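Local coordinates for photoreceptor-histidine kinase BphP (Stigmatella aurantiaca DW4/3-1, PDB 6BAF), which probably senses red and far-red light through a bound bilin chromophore and relays the signal through histidine kinase activity, at residues A[29-37]-A[217-227]; A[39-48]-A[84-93]. All blocks are in the same frame, centred on the assembly; numbering follows the deposited sequence.

Contact 1 (A[29-37]-A[217-227]); sequences VLTHASENA and PARVRALPGHG
Strands 30-34 and 218-222 run antiparallel, their directions 160° apart, with A33 and R221 as a hydrogen-bonded pair: A33 N gives to R221 O and R221 N to A33 O, both bonds 2.9 Å long. L223 N continues the pattern onto T31 O, and E35 N onto R219 O. Just past the strand, the side chain of E35 adds a second bond to R219, beside the one from its backbone N. CG sits between the backbone N and the carbonyl carbon (chi1 62°), the chain beyond is extended, and E35 OE2 accepts R219 N at 2.9 Å from above the carboxylate plane. The other oxygen, E35 OE1, uses its anti lone pair for a salt bridge with R221 NH2, also 2.9 Å long, while R221 NE adds a weak bond. The guanidinium stands nearly perpendicular to the carboxylate and lays one face over E35 CB. Strand 218-222, from the GAF domain, thus lies between strands 13-14 and 30-34 of the PAS sheet, consistent with the knot of bacterial phytochromes, in which the N-terminal chain threads a GAF loop. T31 and H32 form a classic beta bulge opposite V22. On the sheet face shared by H32, S34, V220 and A222, A222 CB makes a CH-pi contact with the H32 ring, 3.9 Å from its centroid, and V220 CG1 meets H32 CB at 3.7 Å. T31 OG1 lies in the ring plane, 2.7 Å from H32 ND1 in a hydrogen bond that helps hold the ring's rotation. Farther along, A218 CB rests against the amide of N36, whose OD1 accepts from S34 OG.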
loop_
_atom_site.group_PDB
_atom_site.type_symbol
_atom_site.label_atom_id
_atom_site.label_comp_id
_atom_site.label_asym_id
_atom_site.label_seq_id
_atom_site.Cartn_x
_atom_site.Cartn_y
_atom_site.Cartn_z
ATOM N N VAL A 29 6.673 -21.269 24.289
ATOM C CA VAL A 29 6.126 -21.249 25.644
ATOM C C VAL A 29 6.002 -19.803 26.103
ATOM O O VAL A 29 6.952 -19.017 25.951
ATOM C CB VAL A 29 7.045 -22.057 26.600
ATOM C CG1 VAL A 29 6.549 -21.931 28.045
ATOM C CG2 VAL A 29 7.142 -23.523 26.160
ATOM N N LEU A 30 4.863 -19.444 26.721
ATOM C CA LEU A 30 4.681 -18.083 27.227
ATOM C C LEU A 30 5.530 -17.917 28.472
ATOM O O LEU A 30 5.241 -18.527 29.516
ATOM C CB LEU A 30 3.226 -17.784 27.590
ATOM C CG LEU A 30 2.023 -18.045 26.670
ATOM C CD1 LEU A 30 0.850 -17.076 26.898
ATOM C CD2 LEU A 30 2.406 -18.141 25.268
ATOM N N THR A 31 6.537 -17.055 28.402
ATOM C CA THR A 31 7.309 -16.735 29.594
ATOM C C THR A 31 6.912 -15.430 30.258
ATOM O O THR A 31 7.338 -15.182 31.394
ATOM C CB THR A 31 8.793 -16.647 29.240
ATOM O OG1 THR A 31 8.971 -15.524 28.380
ATOM C CG2 THR A 31 9.246 -17.940 28.525
ATOM N N HIS A 32 6.202 -14.543 29.551
ATOM C CA HIS A 32 5.677 -13.300 30.102
ATOM C C HIS A 32 4.269 -13.109 29.548
ATOM O O HIS A 32 3.977 -13.507 28.417
ATOM C CB HIS A 32 6.486 -12.029 29.754
ATOM C CG HIS A 32 7.962 -12.089 30.037
ATOM N ND1 HIS A 32 8.786 -13.082 29.543
ATOM C CD2 HIS A 32 8.777 -11.205 30.668
ATOM C CE1 HIS A 32 10.035 -12.825 29.890
ATOM N NE2 HIS A 32 10.057 -11.688 30.568
ATOM N N ALA A 33 3.409 -12.490 30.345
ATOM C CA ALA A 33 2.063 -12.121 29.938
ATOM C C ALA A 33 1.666 -10.876 30.702
ATOM O O ALA A 33 1.944 -10.758 31.897
ATOM C CB ALA A 33 1.052 -13.228 30.207
ATOM N N SER A 34 1.039 -9.928 30.013
ATOM C CA SER A 34 0.597 -8.747 30.728
ATOM C C SER A 34 -0.661 -9.093 31.529
ATOM O O SER A 34 -1.452 -9.970 31.149
ATOM C CB SER A 34 0.361 -7.589 29.739
ATOM O OG SER A 34 -0.587 -7.985 28.788
ATOM N N GLU A 35 -0.831 -8.416 32.660
ATOM C CA GLU A 35 -1.808 -8.853 33.659
ATOM C C GLU A 35 -3.246 -8.468 33.322
ATOM O O GLU A 35 -4.146 -8.851 34.066
ATOM C CB GLU A 35 -1.448 -8.255 35.025
ATOM C CG GLU A 35 -1.499 -6.740 34.976
ATOM C CD GLU A 35 -1.152 -6.068 36.319
ATOM O OE1 GLU A 35 -0.927 -6.829 37.310
ATOM O OE2 GLU A 35 -1.077 -4.793 36.356
ATOM N N ASN A 36 -3.481 -7.682 32.265
ATOM C CA ASN A 36 -4.809 -7.396 31.733
ATOM C C ASN A 36 -5.320 -8.514 30.860
ATOM O O ASN A 36 -6.374 -8.373 30.221
ATOM C CB ASN A 36 -4.779 -6.108 30.909
ATOM C CG ASN A 36 -3.875 -6.233 29.654
ATOM O OD1 ASN A 36 -2.855 -6.956 29.661
ATOM N ND2 ASN A 36 -4.268 -5.567 28.580
ATOM N N ALA A 37 -4.596 -9.624 30.781
ATOM C CA ALA A 37 -5.060 -10.723 29.938
ATOM C C ALA A 37 -6.456 -11.250 30.282
ATOM O O ALA A 37 -7.137 -11.722 29.352
ATOM C CB ALA A 37 -4.035 -11.866 29.974
ATOM N N PRO A 217 -1.604 1.256 33.823
ATOM C CA PRO A 217 -0.594 0.395 33.182
ATOM C C PRO A 217 -0.787 -1.055 33.594
ATOM O O PRO A 217 -1.127 -1.343 34.741
ATOM C CB PRO A 217 0.739 0.973 33.684
ATOM C CG PRO A 217 0.443 2.426 34.014
ATOM C CD PRO A 217 -0.991 2.354 34.595
ATOM N N ALA A 218 -0.695 -1.974 32.628
ATOM C CA ALA A 218 -0.853 -3.406 32.907
ATOM C C ALA A 218 0.544 -4.027 33.060
ATOM O O ALA A 218 1.309 -4.096 32.085
ATOM C CB ALA A 218 -1.646 -4.103 31.800
ATOM N N ARG A 219 0.888 -4.446 34.283
ATOM C CA ARG A 219 2.206 -5.029 34.539
ATOM C C ARG A 219 2.417 -6.282 33.696
ATOM O O ARG A 219 1.491 -7.054 33.436
ATOM C CB ARG A 219 2.390 -5.376 36.035
ATOM C CG ARG A 219 2.233 -4.156 36.945
ATOM C CD ARG A 219 3.532 -3.365 37.047
ATOM N NE ARG A 219 3.186 -1.940 36.962
ATOM C CZ ARG A 219 4.050 -0.928 36.784
ATOM N NH1 ARG A 219 5.373 -1.178 36.660
ATOM N NH2 ARG A 219 3.568 0.335 36.713
ATOM N N VAL A 220 3.656 -6.474 33.266
ATOM C CA VAL A 220 4.044 -7.678 32.544
ATOM C C VAL A 220 4.574 -8.665 33.576
ATOM O O VAL A 220 5.618 -8.421 34.191
ATOM C CB VAL A 220 5.099 -7.387 31.474
ATOM C CG1 VAL A 220 5.412 -8.660 30.752
ATOM C CG2 VAL A 220 4.581 -6.315 30.495
ATOM N N ARG A 221 3.848 -9.763 33.773
ATOM C CA ARG A 221 4.247 -10.815 34.702
ATOM C C ARG A 221 5.099 -11.836 33.967
ATOM O O ARG A 221 4.905 -12.072 32.776
ATOM C CB ARG A 221 3.021 -11.537 35.292
ATOM C CG ARG A 221 1.897 -10.628 35.766
ATOM C CD ARG A 221 1.936 -10.278 37.266
ATOM N NE ARG A 221 0.697 -9.589 37.685
ATOM C CZ ARG A 221 -0.446 -10.214 38.015
ATOM N NH1 ARG A 221 -0.531 -11.556 37.993
ATOM N NH2 ARG A 221 -1.516 -9.499 38.367
ATOM N N ALA A 222 5.998 -12.500 34.697
ATOM C CA ALA A 222 6.918 -13.448 34.087
ATOM C C ALA A 222 7.026 -14.712 34.943
ATOM O O ALA A 222 6.787 -14.690 36.151
ATOM C CB ALA A 222 8.300 -12.795 33.901
ATOM N N LEU A 223 7.383 -15.817 34.296
ATOM C CA LEU A 223 7.770 -17.025 35.015
ATOM C C LEU A 223 8.919 -16.706 35.976
ATOM O O LEU A 223 9.713 -15.784 35.719
ATOM C CB LEU A 223 8.224 -18.110 34.048
ATOM C CG LEU A 223 7.200 -18.795 33.154
ATOM C CD1 LEU A 223 7.935 -19.624 32.092
ATOM C CD2 LEU A 223 6.275 -19.683 34.014
ATOM N N PRO A 224 9.018 -17.447 37.090
ATOM C CA PRO A 224 10.188 -17.323 37.981
ATOM C C PRO A 224 11.463 -17.507 37.182
ATOM O O PRO A 224 11.523 -18.320 36.261
ATOM C CB PRO A 224 9.996 -18.471 38.987
ATOM C CG PRO A 224 8.542 -18.812 38.937
ATOM C CD PRO A 224 8.106 -18.534 37.503
ATOM N N GLY A 225 12.479 -16.732 37.510
ATOM C CA GLY A 225 13.698 -16.737 36.755
ATOM C C GLY A 225 13.677 -15.832 35.540
ATOM O O GLY A 225 14.743 -15.488 35.022
ATOM N N HIS A 226 12.503 -15.451 35.058
ATOM C CA HIS A 226 12.377 -14.593 33.887
ATOM C C HIS A 226 12.097 -13.197 34.407
ATOM O O HIS A 226 12.170 -12.947 35.603
ATOM C CB HIS A 226 11.314 -15.184 32.954
ATOM C CG HIS A 226 11.714 -16.511 32.419
ATOM N ND1 HIS A 226 12.252 -16.671 31.164
ATOM C CD2 HIS A 226 11.743 -17.738 33.000
ATOM C CE1 HIS A 226 12.548 -17.944 30.968
ATOM N NE2 HIS A 226 12.245 -18.615 32.064
ATOM N N GLY A 227 11.756 -12.279 33.547
ATOM C CA GLY A 227 11.958 -10.873 33.943
ATOM C C GLY A 227 12.570 -10.447 35.313
ATOM O O GLY A 227 11.932 -10.727 36.307
#

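Contact 2 (A[39-48]-A[84-93]); sequences AVLGNSAEQL and WRVDGVDRFF
L41 meets W84 and F93 with its outer carbons. Its CB leads away from strands 84-85 and 90-93, but chi1 of -108°, off any staggered position, swings the rest of the chain back. CG then lies over the six-membered ring of W84, 3.8 Å from its centroid and almost on the ring normal, a CH-pi contact. Of the two methyls, CD1 meets F93 CZ at 3.6 Å, and CD2 stays over the indole near W84 CH2. The indole edge is filled as well: L48 CD2 comes to 3.5 Å from W84 CH2, and N43 OD1 lies in the ring plane, 3.1 Å from W84 CZ3. That oxygen is buried without a polar partner, whereas N43 ND2 bonds to Q47 OE1, which also takes S44 N from the opposite face of its amide. With an alanine in place of W84, L41 CG would probably lose the ring it lies over, and a gap is likely to open beside L48 CD2 and N43. Nearby, the R91 guanidinium lays one face over L41 O and G42 N at the C-terminal end of helix 37-41, where its charge may ease the helix dipole. V86 CG2 presses on G42 O at 3.3 Å. Helices 37-41 and 45-48 are thus packed on one face of the PAS sheet, with L41 also touching L108 of strand 103-110 and V19 of strand 19-23, and W84 meeting the ring of F56.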
loop_
_atom_site.group_PDB
_atom_site.type_symbol
_atom_site.label_atom_id
_atom_site.label_comp_id
_atom_site.label_asym_id
_atom_site.label_seq_id
_atom_site.Cartn_x
_atom_site.Cartn_y
_atom_site.Cartn_z
ATOM N N ALA A 39 -9.244 -9.514 31.182
ATOM C CA ALA A 39 -10.145 -8.624 30.464
ATOM C C ALA A 39 -10.062 -8.825 28.956
ATOM O O ALA A 39 -11.089 -8.845 28.272
ATOM C CB ALA A 39 -9.850 -7.173 30.823
ATOM N N VAL A 40 -8.864 -8.973 28.405
ATOM C CA VAL A 40 -8.744 -8.938 26.947
ATOM C C VAL A 40 -8.863 -10.320 26.329
ATOM O O VAL A 40 -9.440 -10.478 25.248
ATOM C CB VAL A 40 -7.410 -8.278 26.573
ATOM C CG1 VAL A 40 -7.218 -8.295 25.061
ATOM C CG2 VAL A 40 -7.335 -6.891 27.180
ATOM N N LEU A 41 -8.313 -11.334 26.996
ATOM C CA LEU A 41 -8.155 -12.663 26.426
ATOM C C LEU A 41 -9.134 -13.694 26.988
ATOM O O LEU A 41 -9.411 -14.698 26.322
ATOM C CB LEU A 41 -6.716 -13.145 26.681
ATOM C CG LEU A 41 -5.665 -13.245 25.577
ATOM C CD1 LEU A 41 -5.860 -12.244 24.460
ATOM C CD2 LEU A 41 -4.240 -13.187 26.136
ATOM N N GLY A 42 -9.650 -13.492 28.190
ATOM C CA GLY A 42 -10.416 -14.541 28.824
ATOM C C GLY A 42 -9.597 -15.544 29.606
ATOM O O GLY A 42 -10.154 -16.549 30.049
ATOM N N ASN A 43 -8.295 -15.306 29.800
ATOM C CA ASN A 43 -7.436 -16.160 30.616
ATOM C C ASN A 43 -6.678 -15.327 31.639
ATOM O O ASN A 43 -6.497 -14.118 31.478
ATOM C CB ASN A 43 -6.426 -16.928 29.770
ATOM C CG ASN A 43 -7.065 -17.955 28.903
ATOM O OD1 ASN A 43 -7.226 -17.750 27.709
ATOM N ND2 ASN A 43 -7.456 -19.071 29.499
ATOM N N SER A 44 -6.232 -15.987 32.709
ATOM C CA SER A 44 -5.414 -15.339 33.734
ATOM C C SER A 44 -3.923 -15.479 33.414
ATOM O O SER A 44 -3.513 -16.294 32.582
ATOM C CB SER A 44 -5.682 -15.960 35.094
ATOM O OG SER A 44 -5.479 -17.361 34.994
ATOM N N ALA A 45 -3.098 -14.682 34.105
ATOM C CA ALA A 45 -1.654 -14.875 33.989
ATOM C C ALA A 45 -1.277 -16.287 34.416
ATOM O O ALA A 45 -0.462 -16.941 33.753
ATOM C CB ALA A 45 -0.881 -13.830 34.799
ATOM N N GLU A 46 -1.921 -16.804 35.474
ATOM C CA GLU A 46 -1.568 -18.135 35.964
ATOM C C GLU A 46 -1.867 -19.197 34.922
ATOM O O GLU A 46 -1.109 -20.166 34.778
ATOM C CB GLU A 46 -2.305 -18.456 37.274
ATOM C CG GLU A 46 -1.722 -17.783 38.530
ATOM C CD GLU A 46 -2.150 -16.306 38.712
ATOM O OE1 GLU A 46 -1.707 -15.681 39.717
ATOM O OE2 GLU A 46 -2.925 -15.773 37.862
ATOM N N GLN A 47 -2.971 -19.044 34.190
ATOM C CA GLN A 47 -3.268 -20.007 33.131
ATOM C C GLN A 47 -2.291 -19.874 31.975
ATOM O O GLN A 47 -2.044 -20.850 31.254
ATOM C CB GLN A 47 -4.683 -19.802 32.594
ATOM C CG GLN A 47 -5.818 -20.170 33.537
ATOM C CD GLN A 47 -7.175 -19.850 32.915
ATOM O OE1 GLN A 47 -7.374 -18.779 32.312
ATOM N NE2 GLN A 47 -8.103 -20.790 33.027
ATOM N N LEU A 48 -1.757 -18.673 31.760
ATOM C CA LEU A 48 -0.925 -18.399 30.596
ATOM C C LEU A 48 0.552 -18.762 30.819
ATOM O O LEU A 48 1.162 -19.418 29.970
ATOM C CB LEU A 48 -1.068 -16.917 30.222
ATOM C CG LEU A 48 -2.415 -16.449 29.647
ATOM C CD1 LEU A 48 -2.393 -14.934 29.492
ATOM C CD2 LEU A 48 -2.662 -17.107 28.328
ATOM N N TRP A 84 -8.097 -16.492 19.192
ATOM C CA TRP A 84 -7.983 -17.047 20.537
ATOM C C TRP A 84 -9.241 -17.808 20.930
ATOM O O TRP A 84 -10.269 -17.192 21.232
ATOM C CB TRP A 84 -7.722 -15.936 21.544
ATOM C CG TRP A 84 -6.331 -15.945 21.904
ATOM C CD1 TRP A 84 -5.289 -15.517 21.129
ATOM C CD2 TRP A 84 -5.759 -16.378 23.110
ATOM N NE1 TRP A 84 -4.095 -15.676 21.780
ATOM C CE2 TRP A 84 -4.346 -16.186 23.001
ATOM C CE3 TRP A 84 -6.280 -16.884 24.272
ATOM C CZ2 TRP A 84 -3.463 -16.491 24.006
ATOM C CZ3 TRP A 84 -5.396 -17.185 25.263
ATOM C CH2 TRP A 84 -3.997 -16.986 25.123
ATOM N N ARG A 85 -9.136 -19.134 20.999
ATOM C CA ARG A 85 -10.227 -19.992 21.465
ATOM C C ARG A 85 -10.083 -20.191 22.967
ATOM O O ARG A 85 -9.200 -20.921 23.423
ATOM C CB ARG A 85 -10.210 -21.339 20.743
ATOM C CG ARG A 85 -11.460 -22.206 20.993
ATOM C CD ARG A 85 -11.672 -23.160 19.850
ATOM N NE ARG A 85 -12.424 -22.478 18.801
ATOM C CZ ARG A 85 -12.800 -23.031 17.645
ATOM N NH1 ARG A 85 -12.462 -24.291 17.356
ATOM N NH2 ARG A 85 -13.482 -22.302 16.758
ATOM N N VAL A 86 -10.954 -19.564 23.744
ATOM C CA VAL A 86 -10.808 -19.663 25.189
ATOM C C VAL A 86 -11.849 -20.623 25.760
ATOM O O VAL A 86 -11.483 -21.681 26.296
ATOM C CB VAL A 86 -10.851 -18.275 25.865
ATOM C CG1 VAL A 86 -12.033 -17.421 25.343
ATOM C CG2 VAL A 86 -10.878 -18.422 27.371
ATOM N N ASP A 87 -13.142 -20.317 25.646
ATOM C CA ASP A 87 -14.057 -21.278 26.272
ATOM C C ASP A 87 -15.397 -21.656 25.611
ATOM O O ASP A 87 -16.352 -21.905 26.335
ATOM C CB ASP A 87 -14.363 -20.791 27.701
ATOM C CG ASP A 87 -14.231 -21.911 28.746
ATOM O OD1 ASP A 87 -13.987 -21.592 29.938
ATOM O OD2 ASP A 87 -14.353 -23.104 28.367
ATOM N N GLY A 88 -15.518 -21.735 24.288
ATOM C CA GLY A 88 -14.584 -21.265 23.279
ATOM C C GLY A 88 -15.438 -21.354 22.038
ATOM O O GLY A 88 -15.438 -22.431 21.440
ATOM N N VAL A 89 -16.157 -20.313 21.589
ATOM C CA VAL A 89 -15.918 -18.839 21.567
ATOM C C VAL A 89 -14.478 -18.386 21.236
ATOM O O VAL A 89 -13.537 -18.411 22.041
ATOM C CB VAL A 89 -16.464 -18.075 22.840
ATOM C CG1 VAL A 89 -15.888 -18.522 24.157
ATOM C CG2 VAL A 89 -16.243 -16.568 22.661
ATOM N N ASP A 90 -14.383 -17.946 19.981
ATOM C CA ASP A 90 -13.204 -17.340 19.397
ATOM C C ASP A 90 -13.194 -15.833 19.597
ATOM O O ASP A 90 -14.226 -15.166 19.481
ATOM C CB ASP A 90 -13.145 -17.622 17.900
ATOM C CG ASP A 90 -12.881 -19.058 17.606
ATOM O OD1 ASP A 90 -12.444 -19.765 18.538
ATOM O OD2 ASP A 90 -13.105 -19.485 16.453
ATOM N N ARG A 91 -12.005 -15.301 19.856
ATOM C CA ARG A 91 -11.748 -13.870 19.834
ATOM C C ARG A 91 -10.689 -13.601 18.767
ATOM O O ARG A 91 -9.790 -14.424 18.540
ATOM C CB ARG A 91 -11.297 -13.376 21.198
ATOM C CG ARG A 91 -12.374 -13.322 22.272
ATOM C CD ARG A 91 -11.708 -13.672 23.558
ATOM N NE ARG A 91 -12.034 -12.830 24.707
ATOM C CZ ARG A 91 -12.722 -13.245 25.767
ATOM N NH1 ARG A 91 -13.180 -14.500 25.820
ATOM N NH2 ARG A 91 -12.928 -12.409 26.782
ATOM N N PHE A 92 -10.816 -12.483 18.075
ATOM C CA PHE A 92 -9.987 -12.215 16.911
ATOM C C PHE A 92 -9.053 -11.054 17.216
ATOM O O PHE A 92 -9.459 -10.065 17.841
ATOM C CB PHE A 92 -10.858 -11.940 15.685
ATOM C CG PHE A 92 -11.632 -13.144 15.240
ATOM C CD1 PHE A 92 -12.757 -13.562 15.947
ATOM C CD2 PHE A 92 -11.217 -13.884 14.129
ATOM C CE1 PHE A 92 -13.456 -14.698 15.561
ATOM C CE2 PHE A 92 -11.917 -15.014 13.728
ATOM C CZ PHE A 92 -13.042 -15.425 14.449
ATOM N N PHE A 93 -7.791 -11.199 16.804
ATOM C CA PHE A 93 -6.755 -10.240 17.146
ATOM C C PHE A 93 -5.836 -10.077 15.955
ATOM O O PHE A 93 -5.613 -11.025 15.203
ATOM C CB PHE A 93 -5.911 -10.707 18.364
ATOM C CG PHE A 93 -6.695 -10.856 19.631
ATOM C CD1 PHE A 93 -6.881 -9.772 20.473
ATOM C CD2 PHE A 93 -7.248 -12.080 19.973
ATOM C CE1 PHE A 93 -7.621 -9.896 21.641
ATOM C CE2 PHE A 93 -7.984 -12.231 21.143
ATOM C CZ PHE A 93 -8.171 -11.143 21.984
#

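From the N terminus, the chain passes strands 13-14 and 19-23 and enters contact 1 on strand 30-34. It goes straight on into helices 37-41 and 45-48, the first half of contact 2. Some 36 residues later the strands around 84-93 return to those helices, closing a short loop wholly within the PAS domain. The chain then crosses into the GAF domain, and only at 217-227 does it come back to close contact 1, whose long loop encloses contact 2 entirely. Contact 1 therefore joins the two domains, while contact 2 joins helices to sheet within one. They meet at L48, whose CD1 lies 3.5 Å from A37 CB and also touches A33.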